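Local coordinates for chromosomal replication initiator protein DnaA (Aquifex aeolicus, PDB 1L8Q) that binds ATP and the chromosomal replication origin and probably initiates and regulates chromosomal DNA replication as an AAA+ initiator, at residues H52-A57 with L101-D106. Numbering follows the deposited sequence.
Sequences HLLQAA and LLLLDD. With ADP (adenosine-5'-diphosphate), chain C.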
loop_
_atom_site.group_PDB
_atom_site.type_symbol
_atom_site.label_atom_id
_atom_site.label_comp_id
_atom_site.label_asym_id
_atom_site.label_seq_id
_atom_site.Cartn_x
_atom_site.Cartn_y
_atom_site.Cartn_z
ATOM N N HIS A 52 -11.709 0.076 3.344
ATOM C CA HIS A 52 -12.621 0.836 4.145
ATOM C C HIS A 52 -13.925 1.096 3.379
ATOM O O HIS A 52 -15.023 0.916 3.911
ATOM C CB HIS A 52 -11.964 2.154 4.527
ATOM C CG HIS A 52 -12.789 2.991 5.446
ATOM N ND1 HIS A 52 -12.292 3.513 6.621
ATOM C CD2 HIS A 52 -14.080 3.392 5.370
ATOM C CE1 HIS A 52 -13.239 4.211 7.223
ATOM N NE2 HIS A 52 -14.333 4.154 6.484
ATOM N N LEU A 53 -13.803 1.523 2.130
ATOM C CA LEU A 53 -14.969 1.868 1.340
ATOM C C LEU A 53 -15.824 0.632 1.012
ATOM O O LEU A 53 -17.062 0.685 1.098
ATOM C CB LEU A 53 -14.538 2.590 0.072
ATOM C CG LEU A 53 -15.553 3.388 -0.728
ATOM C CD1 LEU A 53 -16.263 4.385 0.155
ATOM C CD2 LEU A 53 -14.821 4.103 -1.842
ATOM N N LEU A 54 -15.181 -0.475 0.641
ATOM C CA LEU A 54 -15.936 -1.692 0.346
ATOM C C LEU A 54 -16.728 -2.116 1.576
ATOM O O LEU A 54 -17.923 -2.411 1.500
ATOM C CB LEU A 54 -15.010 -2.826 -0.072
ATOM C CG LEU A 54 -14.837 -3.108 -1.563
ATOM C CD1 LEU A 54 -14.514 -1.858 -2.335
ATOM C CD2 LEU A 54 -13.754 -4.170 -1.741
ATOM N N GLN A 55 -16.062 -2.123 2.718
ATOM C CA GLN A 55 -16.695 -2.582 3.923
ATOM C C GLN A 55 -17.749 -1.618 4.450
ATOM O O GLN A 55 -18.718 -2.030 5.097
ATOM C CB GLN A 55 -15.654 -2.885 4.984
ATOM C CG GLN A 55 -14.681 -3.945 4.557
ATOM C CD GLN A 55 -14.641 -5.089 5.523
ATOM O OE1 GLN A 55 -13.738 -5.918 5.470
ATOM N NE2 GLN A 55 -15.619 -5.148 6.403
ATOM N N ALA A 56 -17.566 -0.335 4.189
ATOM C CA ALA A 56 -18.566 0.626 4.612
ATOM C C ALA A 56 -19.831 0.416 3.780
ATOM O O ALA A 56 -20.937 0.492 4.309
ATOM C CB ALA A 56 -18.058 2.025 4.478
ATOM N N ALA A 57 -19.669 0.143 2.486
ATOM C CA ALA A 57 -20.813 -0.151 1.632
ATOM C C ALA A 57 -21.535 -1.385 2.154
ATOM O O ALA A 57 -22.748 -1.387 2.293
ATOM C CB ALA A 57 -20.365 -0.372 0.166
ATOM N N LEU A 101 -25.177 -8.217 -2.551
ATOM C CA LEU A 101 -23.984 -7.383 -2.631
ATOM C C LEU A 101 -22.725 -8.224 -2.461
ATOM O O LEU A 101 -22.487 -8.757 -1.390
ATOM C CB LEU A 101 -24.006 -6.338 -1.503
ATOM C CG LEU A 101 -23.339 -4.962 -1.749
ATOM C CD1 LEU A 101 -22.690 -4.393 -0.491
ATOM C CD2 LEU A 101 -22.343 -4.942 -2.918
ATOM N N LEU A 102 -21.919 -8.329 -3.508
ATOM C CA LEU A 102 -20.662 -9.051 -3.427
ATOM C C LEU A 102 -19.499 -8.040 -3.400
ATOM O O LEU A 102 -19.431 -7.110 -4.219
ATOM C CB LEU A 102 -20.528 -10.022 -4.603
ATOM C CG LEU A 102 -19.136 -10.588 -4.865
ATOM C CD1 LEU A 102 -18.637 -11.274 -3.654
ATOM C CD2 LEU A 102 -19.158 -11.548 -6.017
ATOM N N LEU A 103 -18.610 -8.188 -2.436
ATOM C CA LEU A 103 -17.475 -7.295 -2.338
ATOM C C LEU A 103 -16.211 -8.117 -2.425
ATOM O O LEU A 103 -15.902 -8.871 -1.487
ATOM C CB LEU A 103 -17.498 -6.559 -1.003
ATOM C CG LEU A 103 -18.773 -5.801 -0.595
ATOM C CD1 LEU A 103 -18.698 -5.459 0.868
ATOM C CD2 LEU A 103 -18.977 -4.543 -1.428
ATOM N N LEU A 104 -15.503 -8.005 -3.550
ATOM C CA LEU A 104 -14.269 -8.736 -3.747
ATOM C C LEU A 104 -13.111 -7.764 -3.697
ATOM O O LEU A 104 -12.958 -6.897 -4.591
ATOM C CB LEU A 104 -14.279 -9.480 -5.077
ATOM C CG LEU A 104 -13.335 -10.680 -5.110
ATOM C CD1 LEU A 104 -13.780 -11.716 -4.070
ATOM C CD2 LEU A 104 -13.242 -11.296 -6.489
ATOM N N ASP A 105 -12.291 -7.899 -2.661
ATOM C CA ASP A 105 -11.208 -6.972 -2.402
ATOM C C ASP A 105 -9.896 -7.543 -2.915
ATOM O O ASP A 105 -9.723 -8.749 -2.926
ATOM C CB ASP A 105 -11.115 -6.781 -0.899
ATOM C CG ASP A 105 -10.473 -5.471 -0.505
ATOM O OD1 ASP A 105 -9.988 -4.731 -1.390
ATOM O OD2 ASP A 105 -10.429 -5.094 0.685
ATOM N N ASP A 106 -8.976 -6.677 -3.340
ATOM C CA ASP A 106 -7.650 -7.099 -3.810
ATOM C C ASP A 106 -7.628 -8.057 -5.021
ATOM O O ASP A 106 -6.854 -9.020 -5.053
ATOM C CB ASP A 106 -6.834 -7.679 -2.661
ATOM C CG ASP A 106 -6.495 -6.635 -1.595
ATOM O OD1 ASP A 106 -6.412 -7.010 -0.393
ATOM O OD2 ASP A 106 -6.303 -5.421 -1.849
HETATM P PB ADP C . -6.454 0.125 1.425
HETATM O O1B ADP C . -7.552 -0.943 1.544
HETATM O O2B ADP C . -6.564 0.995 0.207
HETATM O O3B ADP C . -5.078 -0.401 1.693
HETATM P PA ADP C . -7.743 0.749 3.763
HETATM O O1A ADP C . -9.185 0.822 3.296
HETATM O O2A ADP C . -7.351 -0.630 4.267
HETATM O O3A ADP C . -6.738 1.149 2.595
HETATM O "O5'" ADP C . -7.476 1.873 4.858
HETATM C "C5'" ADP C . -6.226 1.959 5.516
HETATM C "C4'" ADP C . -6.496 2.666 6.820
HETATM O "O4'" ADP C . -6.675 4.079 6.593
HETATM C "C3'" ADP C . -7.802 2.167 7.399
HETATM O "O3'" ADP C . -7.640 2.236 8.809
HETATM C "C2'" ADP C . -8.801 3.200 6.931
HETATM O "O2'" ADP C . -9.978 3.326 7.711
HETATM C "C1'" ADP C . -8.002 4.474 6.946
HETATM N N9 ADP C . -8.572 5.352 5.915
HETATM C C8 ADP C . -8.373 5.258 4.580
HETATM N N7 ADP C . -9.066 6.241 3.930
HETATM C C5 ADP C . -9.725 6.951 4.852
HETATM C C6 ADP C . -10.631 8.108 4.850
HETATM N N6 ADP C . -10.984 8.716 3.706
HETATM N N1 ADP C . -11.098 8.544 6.025
HETATM C C2 ADP C . -10.755 7.959 7.191
HETATM N N3 ADP C . -9.927 6.900 7.258
HETATM C C4 ADP C . -9.400 6.366 6.152
#
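With CG beside the backbone N and anti to the carbonyl carbon (chi1 -53°), Leu103 brings its methyls up to Leu54; the first torsion of Asp105 instead sets CG anti to its own N (chi1 -156°), bringing the carboxylate against Leu54 CD2. Leu103 CD1 lies 3.2 Å from Leu54 O, while its other methyl, CD2, comes to 4.4 Å from Leu54 CG. Further along the strand, the Leu54 and Asp105 side chains cross at a slant, with Leu54 CD2 3.7 Å from Asp105 CG. Helix 50-63 runs nearly antiparallel to strand 101-105, whose leucines lie against helix carbonyls with the apolar Leu54-Leu103 contact beside them; Leu101 CD1 reaches the Ala57 carbonyl oxygen, Ala57 O, at 4.1 Å. Ile135 and Ala137 of the adjacent strand 133-138 also touch Leu54.

His52 belongs to the nucleotide side of the same helix. Its backbone N donates to ADP O1A at 2.6 Å, and ring atom ND1 bonds almost straight to the ribose O2' (170°), which sits at the ring edge. The Thr9 carbonyl takes NE2, and the two bonds together fix the ring's rotation; Tyr8 and Phe13 meet it edge-to-face. With an alanine in place of His52, the ribose hydroxyl and the Thr9 carbonyl would probably be left without their imidazole partner, though the backbone grip on the phosphate could persist.

Asp105 OD2 is held by Thr51 OG1 and Tyr70 OH, close to the bound magnesium. Asp105 and Asp106, which bind ATP and magnesium respectively, are consistent with a Walker B strand end; the Asp105-Thr51 bond probably positions it together with the Walker A helix at the phosphates.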